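Local atomic coordinates of endoglucanase, glycoside hydrolase family 5 protein (Cytophaga hutchinsonii, PDB entry 5IHS), a protein that probably hydrolyses internal beta-1,4-glucosidic bonds of cellulose as an endoglucanase of glycoside hydrolase family 5, contributing to the bacterium's use of crystalline cellulose. Residues Gly303-Asp306 with Tyr307-Thr310; Arg317-Leu320 with Arg321-Gly325. One frame throughout, in Å; residues are numbered along the deposited sequence.

Contact 1. Residues Gly303-Asp306 with Tyr307-Thr310; sequences GWAD and YDLT
The carboxylate of Asp308 reaches back to the chain that precedes it: Ala305 N donates to Asp308 OD2 at 2.8 Å, with an N-H...O angle of 155°. The oxygen is met on its anti side, 28° out of the carboxylate plane. Asp308 CG stands beside its own backbone N (chi1 -53°), which brings OD2 back to Ala305 N. The same two residues are joined a second time, since Asp308 N donates to Ala305 O at 2.8 Å. One turn is thus closed by a side-chain bond and a backbone bond together, and the i to i+3 spacing of the latter fits the short 3-10 segment here. Leu309 N continues the pattern with a longer bond to Asp306 O, 3.2 Å. Apolar contact flanks the turn where Trp304 CB meets Leu309 CD2 at 3.9 Å. The indole itself leads away from the turn; its NE1 is bonded to Ser299 O and its ring meets Trp74 edge-to-face. Backbone hydrogen bonds between Asp308 and Val295 and between Thr310 and Ala293 tie this surface turn to an earlier part of the same loop, which runs from barrel strand 279-284 to helix 311-329, where Thr310 is the N-cap.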
loop_
_atom_site.group_PDB
_atom_site.type_symbol
_atom_site.label_atom_id
_atom_site.label_comp_id
_atom_site.label_asym_id
_atom_site.label_seq_id
_atom_site.Cartn_x
_atom_site.Cartn_y
_atom_site.Cartn_z
ATOM N N GLY A 303 19.136 -9.347 1.002
ATOM C CA GLY A 303 20.048 -10.186 1.759
ATOM C C GLY A 303 20.346 -9.703 3.159
ATOM O O GLY A 303 21.335 -10.140 3.757
ATOM N N TRP A 304 19.500 -8.845 3.719
ATOM C CA TRP A 304 19.794 -8.159 4.971
ATOM C C TRP A 304 19.795 -9.133 6.142
ATOM O O TRP A 304 18.799 -9.824 6.400
ATOM C CB TRP A 304 18.757 -7.066 5.191
ATOM C CG TRP A 304 18.580 -6.183 3.996
ATOM C CD1 TRP A 304 19.549 -5.511 3.321
ATOM C CD2 TRP A 304 17.350 -5.890 3.338
ATOM N NE1 TRP A 304 18.999 -4.817 2.269
ATOM C CE2 TRP A 304 17.643 -5.024 2.268
ATOM C CE3 TRP A 304 16.028 -6.271 3.556
ATOM C CZ2 TRP A 304 16.655 -4.554 1.408
ATOM C CZ3 TRP A 304 15.056 -5.803 2.707
ATOM C CH2 TRP A 304 15.371 -4.940 1.659
ATOM N N ALA A 305 20.915 -9.179 6.852
ATOM C CA ALA A 305 21.063 -10.026 8.016
ATOM C C ALA A 305 20.510 -9.296 9.231
ATOM O O ALA A 305 20.101 -8.136 9.160
ATOM C CB ALA A 305 22.531 -10.408 8.201
ATOM N N ASP A 306 20.489 -9.979 10.370
ATOM C CA ASP A 306 19.891 -9.379 11.556
ATOM C C ASP A 306 20.521 -8.034 11.887
ATOM O O ASP A 306 19.811 -7.092 12.261
ATOM C CB ASP A 306 19.988 -10.344 12.726
ATOM C CG ASP A 306 19.026 -11.508 12.589
ATOM O OD1 ASP A 306 18.106 -11.438 11.731
ATOM O OD2 ASP A 306 19.168 -12.477 13.353
ATOM N N TYR A 307 21.843 -7.916 11.738
ATOM C CA TYR A 307 22.525 -6.669 12.062
ATOM C C TYR A 307 22.215 -5.550 11.074
ATOM O O TYR A 307 22.567 -4.388 11.334
ATOM C CB TYR A 307 24.039 -6.900 12.113
ATOM C CG TYR A 307 24.561 -7.655 13.325
ATOM C CD1 TYR A 307 23.738 -8.001 14.392
ATOM C CD2 TYR A 307 25.897 -8.021 13.395
ATOM C CE1 TYR A 307 24.234 -8.686 15.496
ATOM C CE2 TYR A 307 26.400 -8.693 14.498
ATOM C CZ TYR A 307 25.563 -9.023 15.550
ATOM O OH TYR A 307 26.044 -9.697 16.656
ATOM N N ASP A 308 21.579 -5.865 9.954
ATOM C CA ASP A 308 21.193 -4.887 8.952
ATOM C C ASP A 308 19.765 -4.371 9.126
ATOM O O ASP A 308 19.335 -3.503 8.349
ATOM C CB ASP A 308 21.363 -5.493 7.560
ATOM C CG ASP A 308 22.755 -6.065 7.341
ATOM O OD1 ASP A 308 23.740 -5.450 7.802
ATOM O OD2 ASP A 308 22.877 -7.149 6.722
ATOM N N LEU A 309 19.022 -4.885 10.107
ATOM C CA LEU A 309 17.646 -4.482 10.366
ATOM C C LEU A 309 17.588 -3.566 11.574
ATOM O O LEU A 309 18.331 -3.740 12.540
ATOM C CB LEU A 309 16.760 -5.699 10.647
ATOM C CG LEU A 309 16.799 -6.800 9.596
ATOM C CD1 LEU A 309 15.813 -7.883 9.948
ATOM C CD2 LEU A 309 16.498 -6.259 8.229
ATOM N N THR A 310 16.678 -2.609 11.529
ATOM C CA THR A 310 16.412 -1.736 12.662
ATOM C C THR A 310 15.412 -2.397 13.599
ATOM O O THR A 310 14.800 -3.410 13.262
ATOM C CB THR A 310 15.807 -0.437 12.156
ATOM O OG1 THR A 310 14.527 -0.751 11.594
ATOM C CG2 THR A 310 16.706 0.251 11.123
#

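Contact 2. Residues Arg317-Leu320 with Arg321-Gly325; sequences RDDL and RLKNG
Arg317 and Arg321, one turn apart on helix 311-329 of the TIM barrel, stack their guanidinium groups almost flat, planes 12° apart and centres 4.0 Å apart. Arg321 CD sits over the centre of the Arg317 group, whereas Arg317 NH2 lies toward the rim of the Arg321 group. An extended Arg317 and an Arg321 bent at chi3 (64°) bring the two planes together. Their like charges are probably eased by Asp78, whose carboxylate pairs with Arg317 NE and whose carbonyl accepts from Arg321 NH1. The buried side of the contact is the more firmly bonded one: Lys323 NZ meets the syn lone pair of Asp319 OD1 in a salt bridge of 2.7 Å, while Asp273 also pairs with this ammonium and Tyr279 OH binds Asp319 OD2. Buried Leu320 and Asn324 pack side by side there, Leu320 CD2 lying 4.0 Å from Asn324 ND2, which is bonded to Lys80 O. Arg321, by contrast, is exposed, and water mediates its link to Asp318: this water donates to Asp318 OD1 at 3.1 Å and accepts from Arg321 NE at 3.0 Å, at the edge of the Arg321 guanidinium, in its plane.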
loop_
_atom_site.group_PDB
_atom_site.type_symbol
_atom_site.label_atom_id
_atom_site.label_comp_id
_atom_site.label_asym_id
_atom_site.label_seq_id
_atom_site.Cartn_x
_atom_site.Cartn_y
_atom_site.Cartn_z
ATOM N N ARG A 317 9.129 -7.523 10.216
ATOM C CA ARG A 317 9.526 -8.767 9.563
ATOM C C ARG A 317 9.097 -9.975 10.381
ATOM O O ARG A 317 8.617 -10.978 9.830
ATOM C CB ARG A 317 11.038 -8.788 9.331
ATOM C CG ARG A 317 11.551 -10.075 8.724
ATOM C CD ARG A 317 13.065 -9.993 8.481
ATOM N NE ARG A 317 13.654 -11.263 8.080
ATOM C CZ ARG A 317 14.044 -12.221 8.922
ATOM N NH1 ARG A 317 13.907 -12.085 10.237
ATOM N NH2 ARG A 317 14.547 -13.342 8.437
ATOM N N ASP A 318 9.241 -9.905 11.702
ATOM C CA ASP A 318 8.816 -11.027 12.528
ATOM C C ASP A 318 7.312 -11.270 12.392
ATOM O O ASP A 318 6.870 -12.426 12.320
ATOM C CB ASP A 318 9.180 -10.778 13.990
ATOM C CG ASP A 318 10.676 -10.938 14.292
ATOM O OD1 ASP A 318 11.446 -11.405 13.419
ATOM O OD2 ASP A 318 11.073 -10.615 15.448
ATOM N N ASP A 319 6.509 -10.197 12.360
ATOM C CA ASP A 319 5.062 -10.344 12.183
ATOM C C ASP A 319 4.729 -10.955 10.823
ATOM O O ASP A 319 3.883 -11.851 10.730
ATOM C CB ASP A 319 4.377 -8.987 12.388
ATOM C CG ASP A 319 2.880 -9.015 12.095
ATOM O OD1 ASP A 319 2.120 -9.443 12.996
ATOM O OD2 ASP A 319 2.461 -8.617 10.971
ATOM N N LEU A 320 5.395 -10.499 9.757
ATOM C CA LEU A 320 5.178 -11.080 8.430
ATOM C C LEU A 320 5.509 -12.566 8.402
ATOM O O LEU A 320 4.749 -13.373 7.850
ATOM C CB LEU A 320 6.021 -10.356 7.382
ATOM C CG LEU A 320 5.599 -8.923 7.063
ATOM C CD1 LEU A 320 6.634 -8.244 6.199
ATOM C CD2 LEU A 320 4.256 -8.891 6.391
ATOM N N ARG A 321 6.663 -12.945 8.948
ATOM C CA ARG A 321 7.069 -14.344 8.909
ATOM C C ARG A 321 6.088 -15.210 9.689
ATOM O O ARG A 321 5.731 -16.310 9.253
ATOM C CB ARG A 321 8.498 -14.466 9.440
ATOM C CG ARG A 321 9.526 -13.967 8.426
ATOM C CD ARG A 321 10.927 -13.760 8.994
ATOM N NE ARG A 321 11.591 -14.960 9.478
ATOM C CZ ARG A 321 12.299 -15.790 8.721
ATOM N NH1 ARG A 321 12.411 -15.608 7.410
ATOM N NH2 ARG A 321 12.892 -16.828 9.289
ATOM N N LEU A 322 5.637 -14.723 10.837
ATOM C CA LEU A 322 4.719 -15.469 11.678
ATOM C C LEU A 322 3.370 -15.658 11.005
ATOM O O LEU A 322 2.801 -16.755 11.044
ATOM C CB LEU A 322 4.541 -14.698 12.977
ATOM C CG LEU A 322 3.524 -15.247 13.954
ATOM C CD1 LEU A 322 4.041 -16.548 14.520
ATOM C CD2 LEU A 322 3.264 -14.239 15.056
ATOM N N LYS A 323 2.828 -14.605 10.404
ATOM C CA LYS A 323 1.462 -14.648 9.906
ATOM C C LYS A 323 1.359 -15.093 8.464
ATOM O O LYS A 323 0.402 -15.789 8.105
ATOM C CB LYS A 323 0.814 -13.289 10.091
ATOM C CG LYS A 323 0.708 -13.006 11.564
ATOM C CD LYS A 323 -0.019 -11.753 11.844
ATOM C CE LYS A 323 -0.167 -11.517 13.324
ATOM N NZ LYS A 323 -0.474 -10.089 13.509
ATOM N N ASN A 324 2.310 -14.698 7.624
ATOM C CA ASN A 324 2.274 -15.139 6.240
ATOM C C ASN A 324 3.014 -16.451 6.011
ATOM O O ASN A 324 2.767 -17.118 5.000
ATOM C CB ASN A 324 2.877 -14.083 5.315
ATOM C CG ASN A 324 1.984 -12.877 5.118
ATOM O OD1 ASN A 324 0.816 -12.841 5.545
ATOM N ND2 ASN A 324 2.528 -11.883 4.441
ATOM N N GLY A 325 3.916 -16.841 6.910
ATOM C CA GLY A 325 4.616 -18.097 6.761
ATOM C C GLY A 325 3.691 -19.267 6.472
ATOM O O GLY A 325 3.935 -20.061 5.553
HETATM O O HOH W 1 11.197 -14.267 12.364
#

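In the fold
Contact 1 comes first along the chain, in the loop after strand 279-284, the eighth of the barrel; contact 2 follows in the middle of helix 311-329. Their centres are about 16 Å apart on the same side of the chain's centre, from which contact 1 lies about 23 Å and contact 2 about 17 Å. The two nevertheless touch, Leu309 CD1 packing on Arg317 CD at 3.8 Å. Trp79 lies against both Leu309 and Arg317, so the region following helix 69-77 borders both contacts. Contact 2 places helix 311-329 against strand 53-57 and helix 262-274, while contact 1 holds the loop leading into that final helix near Trp74 of helix 69-77.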